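PDB 4JNG: nucleoprotein, which encapsidates the viral genomic RNA, protecting it from nucleases and forming the helical nucleocapsid that serves as template for transcription and replication. Local coordinates for residues M52-H55 with S61-L64; D156-V161 with N206-L211. One frame throughout, in Å; residues are numbered along the deposited sequence.

Contact 1 (M52-H55 with S61-L64); sequences MVLH and SVDL
A first torsion of -100°, well off a staggered value, followed by a chi2 of 38°, turns the branch of L54 so that its CD1 leaves helix 47-56 on the side of strand 61-66 and meets both V62 and L64. The motif is a helix packed on a beta-hairpin: strand 61-66 pairs antiparallel with strand 69-74, and the helix that precedes the hairpin in the chain lies against it. V62 and L64 stand two positions apart on the strand and both start out toward the helix, whereas D63, between them, takes no part and hydrogen-bonds T72 OG1 through OD1. V62 has CG2 anti to its carbonyl carbon and beside its own backbone N; the side chains of V62 and L54 slide past each other in opposite directions, with V62 CG2 4.1 Å from L54 CD1. L64 behaves differently, since it and L54 reach toward each other tip to tip.

No hydrogen bond joins the two segments; three buried aliphatic side chains make the contact, with 122 Å² buried in all. V73 of the partner strand touches both L54 and L64, while F5 of a second subunit packs on V62 and L64, so helix, hairpin and a second subunit all contribute to the cluster. N75, just past strand 69-74, donates from ND2 to L54 O and so ties the helix to the end of the hairpin. At the end-on meeting of the two leucines, L54 CD1 lies 4.1 Å from L64 CD1, methyl against methyl.

Contact 2 (D156-V161 with N206-L211); sequences DFYPLV and NSVGQL
S207 meets Y158 at the edge of the tyrosine ring, where the serine CB lies in the ring plane and 3.5 Å from Y158 OH. The serine thus offers its methylene; S207 OG is a little farther from Y158 OH, at 3.7 Å, and no hydrogen bond links the two hydroxyls.

V208 makes the largest share of the contact. Its CG2, anti to the carbonyl carbon and beside the backbone N, is directed at the other segment and lies near the ring plane of Y158, only 3.3 Å from Y158 CD1, a close approach to the ring's edge. The same methyl is 3.6 Å from V161 CG2, so one branch of V208 fits against two residues of the first turn of helix 158-168. Q210 NE2 gives N206 OD1 a bent hydrogen bond from above the carbonyl plane rather than along a lone pair; farther on, L211 N donates to V208 O at 3.1 Å.

The contact joins the start of helix 158-168 to the end of helix 198-209 within the helical nucleoprotein fold. I201 and F205, earlier on helix 198-209, also touch V161, and M140 of helix 138-142 touches both Y158 and L211. With no hydrogen bond between these segments, the fit of Y158 and V161 against S207 and V208 depends on shape: it is tightest where V208 CG2 meets the ring edge, and S207 contributes carbon instead of its hydroxyl.

Contacts 1 and 2 follow one another along the chain and lie on opposite sides of its centre, with their own centres 32 Å apart and their nearest atoms about 21 Å apart, so neither touches the other. Neither has a hydrogen bond between its segments, but contact 1 packs a helix on a hairpin and contact 2 joins two helix ends. Contact 1 is the nearer to the RNA, about 5 Å from it at the nearest atoms, and the side chain of L54 is about 4 Å from that of the RNA-binding H77. Contact 2 stands back about 9 Å from the RNA, with V208 about 8 Å from RNA-binding R166, side chain to side chain.

Contact 1 (M52-H55 with S61-L64)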
# COMPACT_ATOMS: atom_id res chain seq x y z
N MET B 52 -16.81 5.17 0.71
CA MET B 52 -15.62 5.98 0.46
C MET B 52 -15.72 7.35 1.09
O MET B 52 -14.75 7.86 1.66
CB MET B 52 -15.41 6.16 -1.04
CG MET B 52 -15.07 4.89 -1.80
SD MET B 52 -15.69 4.94 -3.49
CE MET B 52 -15.43 6.66 -3.94
N VAL B 53 -16.89 7.97 0.99
CA VAL B 53 -17.15 9.24 1.65
C VAL B 53 -16.87 9.05 3.14
O VAL B 53 -15.95 9.67 3.70
CB VAL B 53 -18.60 9.73 1.39
CG1 VAL B 53 -18.97 10.88 2.31
CG2 VAL B 53 -18.75 10.16 -0.06
N LEU B 54 -17.61 8.13 3.77
CA LEU B 54 -17.47 7.85 5.21
C LEU B 54 -16.03 7.49 5.63
O LEU B 54 -15.58 7.87 6.71
CB LEU B 54 -18.44 6.73 5.63
CG LEU B 54 -19.75 7.15 6.31
CD1 LEU B 54 -20.36 8.41 5.72
CD2 LEU B 54 -20.76 6.01 6.29
N HIS B 55 -15.32 6.77 4.77
CA HIS B 55 -13.94 6.37 5.03
C HIS B 55 -13.00 7.58 5.15
O HIS B 55 -12.00 7.50 5.87
CB HIS B 55 -13.44 5.43 3.93
CG HIS B 55 -12.00 5.07 4.07
ND1 HIS B 55 -11.58 3.93 4.72
CD2 HIS B 55 -10.88 5.72 3.68
CE1 HIS B 55 -10.26 3.89 4.71
NE2 HIS B 55 -9.81 4.96 4.09
N SER B 61 -20.71 10.32 13.26
CA SER B 61 -22.01 10.04 12.65
C SER B 61 -22.37 11.09 11.58
O SER B 61 -22.01 12.27 11.70
CB SER B 61 -23.10 9.91 13.73
OG SER B 61 -23.72 11.15 14.04
N VAL B 62 -23.06 10.64 10.54
CA VAL B 62 -23.27 11.45 9.35
C VAL B 62 -24.68 11.25 8.79
O VAL B 62 -25.18 10.12 8.69
CB VAL B 62 -22.27 11.09 8.23
CG1 VAL B 62 -22.39 12.07 7.07
CG2 VAL B 62 -20.84 11.12 8.77
N ASP B 63 -25.29 12.36 8.41
CA ASP B 63 -26.59 12.35 7.75
C ASP B 63 -26.42 12.13 6.25
O ASP B 63 -25.93 13.00 5.54
CB ASP B 63 -27.30 13.68 8.01
CG ASP B 63 -27.94 13.75 9.39
OD1 ASP B 63 -27.67 12.88 10.24
OD2 ASP B 63 -28.76 14.67 9.62
N LEU B 64 -26.82 10.95 5.76
CA LEU B 64 -26.73 10.65 4.33
C LEU B 64 -28.11 10.63 3.71
O LEU B 64 -29.05 10.10 4.29
CB LEU B 64 -26.06 9.30 4.11
CG LEU B 64 -24.60 9.19 4.52
CD1 LEU B 64 -24.08 7.83 4.11
CD2 LEU B 64 -23.76 10.30 3.89

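Contact 2 (D156-V161 with N206-L211)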
# COMPACT_ATOMS: atom_id res chain seq x y z
N ASP B 156 -33.29 -17.42 2.84
CA ASP B 156 -33.17 -18.86 2.58
C ASP B 156 -31.71 -19.28 2.45
O ASP B 156 -31.31 -19.86 1.44
CB ASP B 156 -33.96 -19.22 1.32
CG ASP B 156 -35.46 -19.03 1.49
OD1 ASP B 156 -36.00 -19.43 2.54
OD2 ASP B 156 -36.10 -18.50 0.56
N PHE B 157 -30.92 -18.92 3.47
CA PHE B 157 -29.50 -19.31 3.59
C PHE B 157 -28.55 -18.81 2.49
O PHE B 157 -27.37 -19.13 2.52
CB PHE B 157 -29.37 -20.84 3.72
CG PHE B 157 -29.64 -21.36 5.10
CD1 PHE B 157 -28.72 -21.17 6.12
CD2 PHE B 157 -30.81 -22.06 5.38
CE1 PHE B 157 -28.96 -21.65 7.39
CE2 PHE B 157 -31.06 -22.54 6.65
CZ PHE B 157 -30.13 -22.34 7.66
N TYR B 158 -29.03 -18.02 1.53
CA TYR B 158 -28.18 -17.66 0.39
C TYR B 158 -26.91 -16.88 0.75
O TYR B 158 -25.85 -17.17 0.20
CB TYR B 158 -28.99 -16.92 -0.69
CG TYR B 158 -29.79 -17.86 -1.55
CD1 TYR B 158 -29.14 -18.85 -2.30
CD2 TYR B 158 -31.17 -17.81 -1.60
CE1 TYR B 158 -29.85 -19.74 -3.08
CE2 TYR B 158 -31.89 -18.70 -2.39
CZ TYR B 158 -31.23 -19.66 -3.13
OH TYR B 158 -31.93 -20.54 -3.91
N PRO B 159 -27.00 -15.91 1.68
CA PRO B 159 -25.79 -15.14 2.02
C PRO B 159 -24.68 -16.01 2.61
O PRO B 159 -23.51 -15.75 2.36
CB PRO B 159 -26.30 -14.12 3.05
CG PRO B 159 -27.76 -14.01 2.80
CD PRO B 159 -28.20 -15.37 2.34
N LEU B 160 -25.06 -17.03 3.38
CA LEU B 160 -24.11 -17.99 3.94
C LEU B 160 -23.35 -18.75 2.86
O LEU B 160 -22.12 -18.80 2.89
CB LEU B 160 -24.82 -19.00 4.84
CG LEU B 160 -23.98 -20.20 5.29
CD1 LEU B 160 -22.75 -19.77 6.07
CD2 LEU B 160 -24.84 -21.15 6.11
N VAL B 161 -24.08 -19.33 1.92
CA VAL B 161 -23.47 -20.17 0.88
C VAL B 161 -22.80 -19.31 -0.20
O VAL B 161 -21.79 -19.72 -0.77
CB VAL B 161 -24.46 -21.19 0.27
CG1 VAL B 161 -25.07 -22.06 1.37
CG2 VAL B 161 -25.55 -20.52 -0.55
N ASN B 206 -26.15 -25.80 -3.40
CA ASN B 206 -26.32 -26.35 -4.74
C ASN B 206 -26.95 -25.35 -5.70
O ASN B 206 -26.49 -25.19 -6.84
CB ASN B 206 -27.16 -27.63 -4.66
CG ASN B 206 -27.19 -28.41 -5.97
OD1 ASN B 206 -26.15 -28.69 -6.55
ND2 ASN B 206 -28.39 -28.77 -6.42
N SER B 207 -28.00 -24.67 -5.25
CA SER B 207 -28.68 -23.64 -6.05
C SER B 207 -27.71 -22.56 -6.54
O SER B 207 -27.66 -22.26 -7.74
CB SER B 207 -29.82 -22.99 -5.26
OG SER B 207 -30.98 -23.80 -5.29
N VAL B 208 -26.93 -22.00 -5.62
CA VAL B 208 -25.90 -21.01 -5.96
C VAL B 208 -24.77 -21.67 -6.72
O VAL B 208 -24.12 -21.04 -7.55
CB VAL B 208 -25.32 -20.31 -4.71
CG1 VAL B 208 -24.23 -19.32 -5.10
CG2 VAL B 208 -26.43 -19.59 -3.96
N GLY B 209 -24.52 -22.95 -6.42
CA GLY B 209 -23.48 -23.72 -7.10
C GLY B 209 -23.73 -23.94 -8.58
O GLY B 209 -22.80 -24.27 -9.33
N GLN B 210 -24.98 -23.80 -9.01
CA GLN B 210 -25.33 -23.94 -10.43
C GLN B 210 -25.54 -22.59 -11.12
O GLN B 210 -25.99 -22.52 -12.27
CB GLN B 210 -26.56 -24.85 -10.61
CG GLN B 210 -26.23 -26.30 -10.97
CD GLN B 210 -26.03 -27.19 -9.76
OE1 GLN B 210 -26.71 -28.21 -9.62
NE2 GLN B 210 -25.10 -26.82 -8.89
N LEU B 211 -25.18 -21.51 -10.42
CA LEU B 211 -25.13 -20.17 -11.00
C LEU B 211 -23.91 -20.06 -11.91
O LEU B 211 -23.00 -20.90 -11.84
CB LEU B 211 -25.03 -19.14 -9.87
CG LEU B 211 -25.29 -17.67 -10.20
CD1 LEU B 211 -26.76 -17.46 -10.57
CD2 LEU B 211 -24.89 -16.78 -9.03